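Local structure of ribokinase (Thermotoga maritima, 1VM7) at residues S23-V28 and D82-N87; A106-E109 and Q115-I118; T254-V259 and I287-L292. The protein probably transfers a phosphoryl group from ATP to O-5 of D-ribose, with a divalent cation such as magnesium, as a kinase of the PfkB family. All blocks are in the same frame, centred on the assembly; numbering follows the deposited sequence.

Overall arrangement
Contacts 1 and 2 share one small sheet. Residues 23-28 lie on strand 24-30, and residues 106-109 on its neighbour, strand 105-110; the backbones of Ile27, Ala106 and Ile108 probably hydrogen-bond between them, although the two contact centres are about 17 Å apart. Contact 1 is wholly buried and apolar, a few aliphatic carbons joining the start of a strand to a helix. Contact 2, at the sheet's margin and the subunit interface, is only partly buried and relies on backbone hydrogen bonds and a salt bridge, with isoleucine packing on the opposite face. Contact 3 lies in the main domain, touching neither; it mixes small apolar groups with a water bridge beside the predicted catalytic and potassium sites.

Contact 1 of 3, residues S23-V28 and D82-N87; sequences SNIDIV and DLLIEN
Ser23 and Leu84 mark the closest backbone approach between residues 23-28 and 82-87, their CA atoms 8.1 Å apart, a spacing that leaves the meeting to side chains. Residues 24-28 form extended strand, whereas 82-87 are a length of helix 79-90, with a backbone bond from Asn87 N to Leu83 O. Leu84 carries the contact from the helix. Its CG is turned anti to its own carbonyl carbon (chi1 -67°). From there CD1 meets Ser23 CB at 3.8 Å and also comes near Ile25 CD1, while CG and CD2 both lie 3.9 Å from Ile25 CD1. Ile25 reaches Leu84 by the far end of its longer branch, and the two side chains cross obliquely. In this PfkB-family fold the strand belongs to the small sheet projecting from the main alpha/beta domain, and Asn24, Ile25 and Asp26 are predicted to bind the sugar. The helix thus packs at the base of that sheet, where strand 24-30 starts. A branched leucine suits a place between strands, since it also touches Pro50 of strand 40-51 and Ile75 of strand 69-75. Ser23 is small enough to present its CB to the leucine while its buried OG hydrogen-bonds with the hydroxyls of Thr73 and Tyr88.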
loop_
_atom_site.group_PDB
_atom_site.type_symbol
_atom_site.label_atom_id
_atom_site.label_comp_id
_atom_site.label_asym_id
_atom_site.label_seq_id
_atom_site.Cartn_x
_atom_site.Cartn_y
_atom_site.Cartn_z
ATOM N N SER A 23 -7.189 5.536 -13.680
ATOM C CA SER A 23 -7.854 4.724 -12.649
ATOM C C SER A 23 -6.799 4.380 -11.557
ATOM O O SER A 23 -5.720 3.902 -11.899
ATOM C CB SER A 23 -8.346 3.389 -13.200
ATOM O OG SER A 23 -9.295 3.530 -14.220
ATOM N N ASN A 24 -7.102 4.615 -10.281
ATOM C CA ASN A 24 -6.182 4.424 -9.155
ATOM C C ASN A 24 -6.957 3.774 -8.017
ATOM O O ASN A 24 -8.167 4.030 -7.845
ATOM C CB ASN A 24 -5.696 5.821 -8.737
ATOM C CG ASN A 24 -4.618 5.800 -7.685
ATOM O OD1 ASN A 24 -3.440 5.471 -7.963
ATOM N ND2 ASN A 24 -4.993 6.209 -6.453
ATOM N N ILE A 25 -6.280 2.940 -7.247
ATOM C CA ILE A 25 -6.762 2.488 -5.962
ATOM C C ILE A 25 -6.098 3.374 -4.945
ATOM O O ILE A 25 -4.873 3.454 -4.940
ATOM C CB ILE A 25 -6.265 1.061 -5.671
ATOM C CG1 ILE A 25 -6.662 0.134 -6.816
ATOM C CG2 ILE A 25 -6.820 0.547 -4.359
ATOM C CD1 ILE A 25 -8.149 0.061 -7.067
ATOM N N ASP A 26 -6.886 4.004 -4.070
ATOM C CA ASP A 26 -6.311 4.778 -2.964
ATOM C C ASP A 26 -6.288 3.918 -1.717
ATOM O O ASP A 26 -7.344 3.503 -1.219
ATOM C CB ASP A 26 -7.109 6.052 -2.730
ATOM C CG ASP A 26 -6.914 7.052 -3.835
ATOM O OD1 ASP A 26 -5.816 7.103 -4.377
ATOM O OD2 ASP A 26 -7.838 7.811 -4.138
ATOM N N ILE A 27 -5.079 3.664 -1.223
ATOM C CA ILE A 27 -4.864 2.806 -0.065
ATOM C C ILE A 27 -4.544 3.698 1.121
ATOM O O ILE A 27 -3.458 4.288 1.191
ATOM C CB ILE A 27 -3.745 1.742 -0.321
ATOM C CG1 ILE A 27 -4.138 0.840 -1.495
ATOM C CG2 ILE A 27 -3.489 0.886 0.916
ATOM C CD1 ILE A 27 -2.963 0.241 -2.193
ATOM N N VAL A 28 -5.509 3.824 2.049
ATOM C CA VAL A 28 -5.373 4.783 3.118
ATOM C C VAL A 28 -4.923 4.022 4.341
ATOM O O VAL A 28 -5.625 3.133 4.835
ATOM C CB VAL A 28 -6.685 5.547 3.397
ATOM C CG1 VAL A 28 -6.496 6.543 4.550
ATOM C CG2 VAL A 28 -7.141 6.276 2.132
ATOM N N ASP A 82 -9.933 -6.154 -11.028
ATOM C CA ASP A 82 -11.224 -6.838 -10.909
ATOM C C ASP A 82 -12.239 -6.015 -10.165
ATOM O O ASP A 82 -13.369 -5.922 -10.610
ATOM C CB ASP A 82 -11.104 -8.196 -10.228
ATOM C CG ASP A 82 -10.289 -9.177 -11.034
ATOM O OD1 ASP A 82 -10.189 -8.982 -12.250
ATOM O OD2 ASP A 82 -9.738 -10.122 -10.444
ATOM N N LEU A 83 -11.841 -5.418 -9.048
ATOM C CA LEU A 83 -12.761 -4.562 -8.294
ATOM C C LEU A 83 -13.193 -3.346 -9.125
ATOM O O LEU A 83 -14.380 -2.958 -9.103
ATOM C CB LEU A 83 -12.173 -4.165 -6.926
ATOM C CG LEU A 83 -12.086 -5.416 -5.999
ATOM C CD1 LEU A 83 -11.111 -5.237 -4.806
ATOM C CD2 LEU A 83 -13.477 -5.893 -5.518
ATOM N N LEU A 84 -12.241 -2.727 -9.837
ATOM C CA LEU A 84 -12.582 -1.571 -10.683
ATOM C C LEU A 84 -13.517 -1.977 -11.849
ATOM O O LEU A 84 -14.441 -1.268 -12.202
ATOM C CB LEU A 84 -11.345 -0.920 -11.223
ATOM C CG LEU A 84 -10.432 -0.227 -10.193
ATOM C CD1 LEU A 84 -9.321 0.420 -10.965
ATOM C CD2 LEU A 84 -11.176 0.748 -9.354
ATOM N N ILE A 85 -13.277 -3.139 -12.430
ATOM C CA ILE A 85 -14.153 -3.648 -13.497
ATOM C C ILE A 85 -15.587 -3.862 -12.985
ATOM O O ILE A 85 -16.561 -3.429 -13.643
ATOM C CB ILE A 85 -13.549 -4.886 -14.145
ATOM C CG1 ILE A 85 -12.324 -4.468 -14.966
ATOM C CG2 ILE A 85 -14.560 -5.632 -15.021
ATOM C CD1 ILE A 85 -11.507 -5.619 -15.431
ATOM N N GLU A 86 -15.724 -4.444 -11.794
ATOM C CA GLU A 86 -17.048 -4.601 -11.191
ATOM C C GLU A 86 -17.719 -3.269 -11.037
ATOM O O GLU A 86 -18.911 -3.144 -11.324
ATOM C CB GLU A 86 -17.054 -5.251 -9.802
ATOM C CG GLU A 86 -16.027 -6.283 -9.578
ATOM C CD GLU A 86 -16.248 -7.071 -8.266
ATOM O OE1 GLU A 86 -17.227 -6.716 -7.508
ATOM O OE2 GLU A 86 -15.438 -8.023 -8.037
ATOM N N ASN A 87 -16.992 -2.288 -10.523
ATOM C CA ASN A 87 -17.555 -0.948 -10.322
ATOM C C ASN A 87 -17.984 -0.401 -11.673
ATOM O O ASN A 87 -19.089 0.086 -11.823
ATOM C CB ASN A 87 -16.538 0.019 -9.713
ATOM C CG ASN A 87 -16.103 -0.367 -8.305
ATOM O OD1 ASN A 87 -16.712 -1.232 -7.665
ATOM N ND2 ASN A 87 -15.021 0.278 -7.808
#

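Contact 2 of 3, residues A106-E109 and Q115-I118; sequences AFIE and QNRI
An antiparallel hydrogen-bonded pair joins Glu109 to Arg117, with Glu109 N 2.9 Å from Arg117 O and Arg117 N 3.0 Å from Glu109 O. Their side chains lie alongside each other on one face of the sheet. Glu109 stretches out fully, CG anti to the backbone N (chi1 179°), whereas Arg117 sets its CG between backbone N and carbonyl carbon (chi1 61°) and then runs straight to NE. These choices bring the guanidinium edge to a single carboxylate oxygen: OE1 of Glu109 accepts from Arg117 NH2 at 3.0 Å and from Arg117 NE at 3.1 Å. Both nitrogens approach from the same face of the carboxylate, well above its plane, while OE1 stays close to the guanidinium plane; the two flat groups are 77° apart. Thr35 fixes this buried ion pair further, its OG1 bonding to Glu109 OE2 and its carbonyl to Arg117 NH2. Glu109 probably also offsets the like charge of Arg117 of the second subunit, which lies close by.

Isoleucines dominate the other face. Ile108 and Ile118, a non-hydrogen-bonded pair, lie side by side with their CG1 atoms 4.0 Å apart. Beyond them, Ala106 CB rests 4.1 Å from Ile118 CG2, and Ile108 CG2 lies 3.9 Å from Asn116 CB. Beta-branched isoleucines suit this extended backbone, and the small alanine packs against Asn24 and Asp26 of the predicted sugar site.

The two segments are the arms of a beta hairpin. Strand 105-110 runs parallel to strand 24-30 on its other side, while strand 116-121 is the outermost of this subunit's sheet, and Ile118 continues it by pairing in a parallel ladder with a strand of the second subunit of the homodimer.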
loop_
_atom_site.group_PDB
_atom_site.type_symbol
_atom_site.label_atom_id
_atom_site.label_comp_id
_atom_site.label_asym_id
_atom_site.label_seq_id
_atom_site.Cartn_x
_atom_site.Cartn_y
_atom_site.Cartn_z
ATOM N N ALA A 106 -2.197 4.476 -4.993
ATOM C CA ALA A 106 -1.618 5.554 -4.199
ATOM C C ALA A 106 -1.667 5.078 -2.754
ATOM O O ALA A 106 -2.689 4.544 -2.277
ATOM C CB ALA A 106 -2.369 6.831 -4.384
ATOM N N PHE A 107 -0.538 5.220 -2.078
ATOM C CA PHE A 107 -0.402 4.799 -0.683
ATOM C C PHE A 107 -0.396 6.042 0.181
ATOM O O PHE A 107 0.568 6.826 0.152
ATOM C CB PHE A 107 0.889 4.044 -0.487
ATOM C CG PHE A 107 0.984 2.824 -1.327
ATOM C CD1 PHE A 107 1.506 2.892 -2.614
ATOM C CD2 PHE A 107 0.534 1.610 -0.858
ATOM C CE1 PHE A 107 1.600 1.754 -3.388
ATOM C CE2 PHE A 107 0.653 0.459 -1.644
ATOM C CZ PHE A 107 1.176 0.538 -2.897
ATOM N N ILE A 108 -1.481 6.215 0.926
ATOM C CA ILE A 108 -1.768 7.456 1.610
ATOM C C ILE A 108 -1.644 7.195 3.101
ATOM O O ILE A 108 -2.428 6.451 3.685
ATOM C CB ILE A 108 -3.193 7.990 1.283
ATOM C CG1 ILE A 108 -3.407 8.132 -0.228
ATOM C CG2 ILE A 108 -3.452 9.338 2.033
ATOM C CD1 ILE A 108 -4.857 8.220 -0.663
ATOM N N GLU A 109 -0.635 7.791 3.720
ATOM C CA GLU A 109 -0.430 7.648 5.172
ATOM C C GLU A 109 -1.038 8.849 5.835
ATOM O O GLU A 109 -0.644 9.944 5.526
ATOM C CB GLU A 109 1.062 7.518 5.488
ATOM C CG GLU A 109 1.403 7.379 6.968
ATOM C CD GLU A 109 2.905 7.132 7.238
ATOM O OE1 GLU A 109 3.722 7.056 6.282
ATOM O OE2 GLU A 109 3.257 6.993 8.425
ATOM N N GLN A 115 -3.474 14.932 8.799
ATOM C CA GLN A 115 -2.456 15.283 7.832
ATOM C C GLN A 115 -2.019 14.008 7.170
ATOM O O GLN A 115 -1.950 12.950 7.821
ATOM C CB GLN A 115 -1.243 16.019 8.475
ATOM C CG GLN A 115 -0.207 16.417 7.402
ATOM C CD GLN A 115 0.889 17.367 7.844
ATOM O OE1 GLN A 115 1.334 18.198 7.041
ATOM N NE2 GLN A 115 1.339 17.260 9.107
ATOM N N ASN A 116 -1.708 14.093 5.880
ATOM C CA ASN A 116 -1.336 12.916 5.111
ATOM C C ASN A 116 -0.096 13.161 4.246
ATOM O O ASN A 116 0.368 14.301 4.083
ATOM C CB ASN A 116 -2.540 12.431 4.260
ATOM C CG ASN A 116 -2.772 13.286 3.001
ATOM O OD1 ASN A 116 -1.826 13.658 2.288
ATOM N ND2 ASN A 116 -4.040 13.575 2.712
ATOM N N ARG A 117 0.434 12.061 3.719
ATOM C CA ARG A 117 1.417 12.099 2.622
ATOM C C ARG A 117 1.182 10.870 1.779
ATOM O O ARG A 117 0.545 9.926 2.243
ATOM C CB ARG A 117 2.859 12.108 3.146
ATOM C CG ARG A 117 3.200 10.877 3.959
ATOM C CD ARG A 117 4.592 10.939 4.469
ATOM N NE ARG A 117 4.870 9.841 5.375
ATOM C CZ ARG A 117 5.711 9.928 6.398
ATOM N NH1 ARG A 117 6.344 11.074 6.666
ATOM N NH2 ARG A 117 5.873 8.887 7.204
ATOM N N ILE A 118 1.685 10.902 0.551
ATOM C CA ILE A 118 1.224 10.002 -0.503
ATOM C C ILE A 118 2.400 9.544 -1.368
ATOM O O ILE A 118 3.202 10.368 -1.856
ATOM C CB ILE A 118 0.177 10.723 -1.398
ATOM C CG1 ILE A 118 -0.963 11.310 -0.567
ATOM C CG2 ILE A 118 -0.396 9.823 -2.411
ATOM C CD1 ILE A 118 -2.141 11.851 -1.441
#

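Contact 3 of 3, residues T254-V259 and I287-L292; sequences TAAGDV and ISVTRL
Packing is tightest where two methyls meet, Ala256 CB lying 3.6 Å from Val289 CG1. The CA atoms of these residues, 6.2 Å apart, are the nearest across the two segments, and so close a backbone approach suits the single methyl of alanine. Farther along the helix, Val259 turns toward residues 287-292, and its CG2 packs 3.9 Å from Ser288 CB. With chi1 at 72°, Ser288 puts OG between its backbone N and carbonyl carbon, 3.9 Å from Ala256 CA, where it also hydrogen-bonds with Ala285 O. Ala255 is the N-cap residue of helix 256-269, whose first turn in PfkB kinases carries the catalytic aspartate; here Asp258, the predicted proton acceptor, lies on that turn and is held by Asn56 and Gln57 of helix 53-65. Residues 287-292 continue from helix 274-288 into a type I turn, closed by Arg291 N to Ser288 O; just before it, Ile287 O accepts from Thr290 N and OG1. Looser ground lies towards Thr254, an exposed residue whose side chain does not meet the other segment. There a water bridges instead, 2.8 Å from Ser288 OG and 3.0 Å from Thr254 O. Thr254, Ser288 and Arg291 belong to the predicted potassium site, the arginine probably through its backbone carbonyl; its guanidinium pairs with Glu303.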
loop_
_atom_site.group_PDB
_atom_site.type_symbol
_atom_site.label_atom_id
_atom_site.label_comp_id
_atom_site.label_asym_id
_atom_site.label_seq_id
_atom_site.Cartn_x
_atom_site.Cartn_y
_atom_site.Cartn_z
ATOM N N THR A 254 -12.696 16.353 -1.419
ATOM C CA THR A 254 -12.115 15.328 -2.275
ATOM C C THR A 254 -13.000 15.064 -3.458
ATOM O O THR A 254 -14.177 14.755 -3.269
ATOM C CB THR A 254 -12.032 13.969 -1.499
ATOM O OG1 THR A 254 -11.261 14.111 -0.312
ATOM C CG2 THR A 254 -11.415 12.874 -2.351
ATOM N N ALA A 255 -12.426 15.166 -4.657
ATOM C CA ALA A 255 -13.087 14.801 -5.917
ATOM C C ALA A 255 -14.137 15.798 -6.375
ATOM O O ALA A 255 -14.820 15.540 -7.361
ATOM C CB ALA A 255 -13.671 13.389 -5.825
ATOM N N ALA A 256 -14.233 16.948 -5.687
ATOM C CA ALA A 256 -15.246 17.969 -6.007
ATOM C C ALA A 256 -15.085 18.457 -7.448
ATOM O O ALA A 256 -16.069 18.697 -8.140
ATOM C CB ALA A 256 -15.129 19.127 -5.060
ATOM N N GLY A 257 -13.833 18.591 -7.888
ATOM C CA GLY A 257 -13.511 19.094 -9.221
ATOM C C GLY A 257 -13.867 18.083 -10.298
ATOM O O GLY A 257 -14.350 18.458 -11.342
ATOM N N ASP A 258 -13.582 16.814 -10.013
ATOM C CA ASP A 258 -13.959 15.664 -10.837
ATOM C C ASP A 258 -15.471 15.566 -10.991
ATOM O O ASP A 258 -15.995 15.332 -12.086
ATOM C CB ASP A 258 -13.435 14.368 -10.184
ATOM C CG ASP A 258 -11.910 14.307 -10.120
ATOM O OD1 ASP A 258 -11.258 14.836 -11.074
ATOM O OD2 ASP A 258 -11.367 13.699 -9.143
ATOM N N VAL A 259 -16.179 15.711 -9.875
ATOM C CA VAL A 259 -17.636 15.757 -9.922
ATOM C C VAL A 259 -18.108 16.944 -10.766
ATOM O O VAL A 259 -18.957 16.788 -11.629
ATOM C CB VAL A 259 -18.264 15.781 -8.503
ATOM C CG1 VAL A 259 -19.780 15.943 -8.552
ATOM C CG2 VAL A 259 -17.959 14.495 -7.789
ATOM N N ILE A 287 -22.989 19.030 -3.606
ATOM C CA ILE A 287 -23.543 17.892 -2.862
ATOM C C ILE A 287 -22.405 16.951 -2.487
ATOM O O ILE A 287 -22.371 16.427 -1.372
ATOM C CB ILE A 287 -24.595 17.070 -3.661
ATOM C CG1 ILE A 287 -25.809 17.913 -4.044
ATOM C CG2 ILE A 287 -25.052 15.834 -2.857
ATOM C CD1 ILE A 287 -26.708 17.257 -5.083
ATOM N N SER A 288 -21.474 16.743 -3.412
ATOM C CA SER A 288 -20.344 15.855 -3.140
ATOM C C SER A 288 -19.513 16.314 -1.921
ATOM O O SER A 288 -19.132 15.486 -1.117
ATOM C CB SER A 288 -19.493 15.691 -4.381
ATOM O OG SER A 288 -18.785 16.875 -4.646
ATOM N N VAL A 289 -19.279 17.620 -1.748
ATOM C CA VAL A 289 -18.389 18.089 -0.669
ATOM C C VAL A 289 -19.013 17.889 0.704
ATOM O O VAL A 289 -18.363 17.977 1.739
ATOM C CB VAL A 289 -17.966 19.518 -0.872
ATOM C CG1 VAL A 289 -17.193 19.627 -2.170
ATOM C CG2 VAL A 289 -19.165 20.468 -0.825
ATOM N N THR A 290 -20.289 17.548 0.696
ATOM C CA THR A 290 -20.990 17.202 1.925
ATOM C C THR A 290 -20.858 15.734 2.264
ATOM O O THR A 290 -21.457 15.286 3.225
ATOM C CB THR A 290 -22.528 17.596 1.881
ATOM O OG1 THR A 290 -23.276 16.677 1.080
ATOM C CG2 THR A 290 -22.733 18.997 1.314
ATOM N N ARG A 291 -20.087 14.968 1.495
ATOM C CA ARG A 291 -19.941 13.548 1.784
ATOM C C ARG A 291 -18.499 13.122 1.777
ATOM O O ARG A 291 -17.719 13.550 0.921
ATOM C CB ARG A 291 -20.769 12.712 0.796
ATOM C CG ARG A 291 -22.291 12.943 0.914
ATOM C CD ARG A 291 -23.000 12.710 -0.429
ATOM N NE ARG A 291 -24.393 13.167 -0.422
ATOM C CZ ARG A 291 -25.356 12.706 -1.226
ATOM N NH1 ARG A 291 -25.089 11.781 -2.148
ATOM N NH2 ARG A 291 -26.591 13.186 -1.121
ATOM N N LEU A 292 -18.170 12.284 2.757
ATOM C CA LEU A 292 -16.852 11.656 2.883
ATOM C C LEU A 292 -16.510 10.875 1.648
ATOM O O LEU A 292 -17.329 10.114 1.160
ATOM C CB LEU A 292 -16.878 10.702 4.085
ATOM C CG LEU A 292 -16.727 11.370 5.453
ATOM C CD2 LEU A 292 -17.016 10.330 6.542
HETATM O O HOH W 1 -16.618 16.437 -2.908
#